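Filamentation induced by cAMP protein Fic (Desulfovibrio alaskensis, PDB 4RGL) is of unknown function but belongs to the Fic/DOC family of largely helical proteins and carries a sequence resembling the inhibitory helix of its self-restrained members. Local coordinates at residues 54-59 against 189-194. Sequence-based numbering, arbitrary orientation.
Sequences QASLAI and NGRMGR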
loop_
_atom_site.group_PDB
_atom_site.type_symbol
_atom_site.label_atom_id
_atom_site.label_comp_id
_atom_site.label_asym_id
_atom_site.label_seq_id
_atom_site.Cartn_x
_atom_site.Cartn_y
_atom_site.Cartn_z
ATOM N N GLN A 54 3.084 1.949 6.803
ATOM C CA GLN A 54 3.131 1.509 8.192
ATOM C C GLN A 54 4.013 0.260 8.336
ATOM O O GLN A 54 4.892 0.236 9.188
ATOM C CB GLN A 54 1.714 1.237 8.725
ATOM C CG GLN A 54 1.657 0.944 10.234
ATOM C CD GLN A 54 2.111 -0.452 10.576
ATOM O OE1 GLN A 54 1.773 -1.424 9.901
ATOM N NE2 GLN A 54 2.830 -0.584 11.667
ATOM N N ALA A 55 3.801 -0.756 7.478
ATOM C CA ALA A 55 4.565 -2.005 7.557
ATOM C C ALA A 55 6.047 -1.776 7.223
ATOM O O ALA A 55 6.912 -2.223 7.974
ATOM C CB ALA A 55 3.975 -3.044 6.622
ATOM N N SER A 56 6.340 -1.041 6.118
ATOM C CA SER A 56 7.733 -0.754 5.713
ATOM C C SER A 56 8.497 -0.052 6.845
ATOM O O SER A 56 9.634 -0.426 7.142
ATOM C CB SER A 56 7.761 0.104 4.449
ATOM O OG SER A 56 9.086 0.351 4.009
ATOM N N LEU A 57 7.836 0.909 7.534
ATOM C CA LEU A 57 8.444 1.624 8.661
ATOM C C LEU A 57 8.494 0.737 9.915
ATOM O O LEU A 57 9.454 0.820 10.682
ATOM C CB LEU A 57 7.674 2.928 8.964
ATOM C CG LEU A 57 7.842 4.068 7.939
ATOM C CD1 LEU A 57 6.871 5.170 8.203
ATOM C CD2 LEU A 57 9.236 4.615 7.962
ATOM N N ALA A 58 7.476 -0.135 10.106
ATOM C CA ALA A 58 7.432 -1.049 11.261
ATOM C C ALA A 58 8.607 -2.020 11.232
ATOM O O ALA A 58 9.152 -2.357 12.288
ATOM C CB ALA A 58 6.120 -1.819 11.276
ATOM N N ILE A 59 9.027 -2.451 10.012
ATOM C CA ILE A 59 10.165 -3.364 9.844
ATOM C C ILE A 59 11.444 -2.701 10.367
ATOM O O ILE A 59 12.291 -3.376 10.954
ATOM C CB ILE A 59 10.320 -3.798 8.357
ATOM C CG1 ILE A 59 9.059 -4.563 7.870
ATOM C CG2 ILE A 59 11.593 -4.648 8.164
ATOM C CD1 ILE A 59 9.043 -4.878 6.331
ATOM N N ASN A 189 18.161 2.433 4.002
ATOM C CA ASN A 189 18.423 1.495 2.898
ATOM C C ASN A 189 17.316 0.458 2.793
ATOM O O ASN A 189 16.881 0.131 1.685
ATOM C CB ASN A 189 19.773 0.817 3.070
ATOM C CG ASN A 189 20.929 1.769 2.911
ATOM O OD1 ASN A 189 21.249 2.217 1.801
ATOM N ND2 ASN A 189 21.540 2.157 4.029
ATOM N N GLY A 190 16.826 -0.010 3.939
ATOM C CA GLY A 190 15.714 -0.955 3.984
ATOM C C GLY A 190 14.472 -0.407 3.312
ATOM O O GLY A 190 13.959 -1.002 2.360
ATOM N N ARG A 191 14.044 0.778 3.740
ATOM C CA ARG A 191 12.874 1.471 3.194
ATOM C C ARG A 191 13.057 1.807 1.691
ATOM O O ARG A 191 12.087 1.746 0.930
ATOM C CB ARG A 191 12.605 2.746 3.991
ATOM C CG ARG A 191 12.111 2.471 5.410
ATOM C CD ARG A 191 12.091 3.727 6.248
ATOM N NE ARG A 191 13.414 4.054 6.773
ATOM C CZ ARG A 191 13.681 5.151 7.472
ATOM N NH1 ARG A 191 12.733 6.054 7.689
ATOM N NH2 ARG A 191 14.906 5.371 7.929
HETATM N N MSE A 192 14.315 2.148 1.265
HETATM C CA MSE A 192 14.627 2.428 -0.155
HETATM C C MSE A 192 14.562 1.153 -0.998
HETATM O O MSE A 192 14.239 1.211 -2.191
HETATM C CB MSE A 192 16.014 3.071 -0.297
HETATM C CG MSE A 192 16.061 4.525 0.151
HETATM SE SE MSE A 192 14.858 5.663 -0.863
HETATM C CE MSE A 192 15.662 5.503 -2.599
ATOM N N GLY A 193 14.899 0.021 -0.385
ATOM C CA GLY A 193 14.825 -1.273 -1.046
ATOM C C GLY A 193 13.405 -1.638 -1.420
ATOM O O GLY A 193 13.116 -1.911 -2.592
ATOM N N ARG A 194 12.477 -1.546 -0.435
ATOM C CA ARG A 194 11.056 -1.850 -0.645
ATOM C C ARG A 194 10.413 -0.836 -1.575
ATOM O O ARG A 194 9.560 -1.204 -2.391
ATOM C CB ARG A 194 10.315 -1.886 0.688
ATOM C CG ARG A 194 10.865 -2.926 1.615
ATOM C CD ARG A 194 10.250 -2.875 2.971
ATOM N NE ARG A 194 11.166 -3.425 3.960
ATOM C CZ ARG A 194 11.897 -2.682 4.776
ATOM N NH1 ARG A 194 11.699 -1.376 4.846
ATOM N NH2 ARG A 194 12.756 -3.251 5.604
#
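Ser-56 and Arg-194 make the hydrogen bond that joins helix 42-59 to the start of helix 189-202. Arg-194 NH1 donates to Ser-56 OG at 3.2 Å, with an N-H...O angle of 152°; the oxygen lies 19° out of the guanidinium plane. The trans chi1 of Ser-56 (-178°) carries its hydroxyl to the facing helix, where it also packs on the aliphatic part of the arginine, OG lying 3.6 Å from Arg-194 CD. The charge of this arginine has its main partner just beyond the segment: NH2 forms a salt bridge with Glu-60 OE2, so different nitrogens of one guanidinium serve the serine and the glutamate.

The two faces of the same group meet unlike neighbours. The apolar Ile-59 lies over one face, its CB 3.7 Å above the plane and displaced toward the rim, its CD1 3.5 Å from Arg-194 NE, while the carbonyl oxygen Gly-190 O of the arginine's own helix sits off-centre over the opposite face. The guanidinium thus lies between the two helices. On the other flank, Leu-57 CD2 meets Arg-191 CD at 3.4 Å. A bend at chi3 turns the polar end of Arg-191 aside, and its NH2 is hydrogen-bonded to an unknown ligand, which also accepts a bond from Gly-190 N.

The two segments run roughly antiparallel, their axes 9.5 Å apart at closest approach, and the contact is buried. Segment 189-194 ends the HxFx(D/E)GNGRxxR signature of Fic proteins, which begins at His-183, and Arg-194 is its final arginine. Ser-56 and Glu-60 fit the (S/T)xxxE(G/N) inhibitory motif, and the salt bridge of Glu-60 to that arginine is consistent with the autoinhibited state of Fic proteins whose inhibitory helix lies on the N-terminal side of the signature.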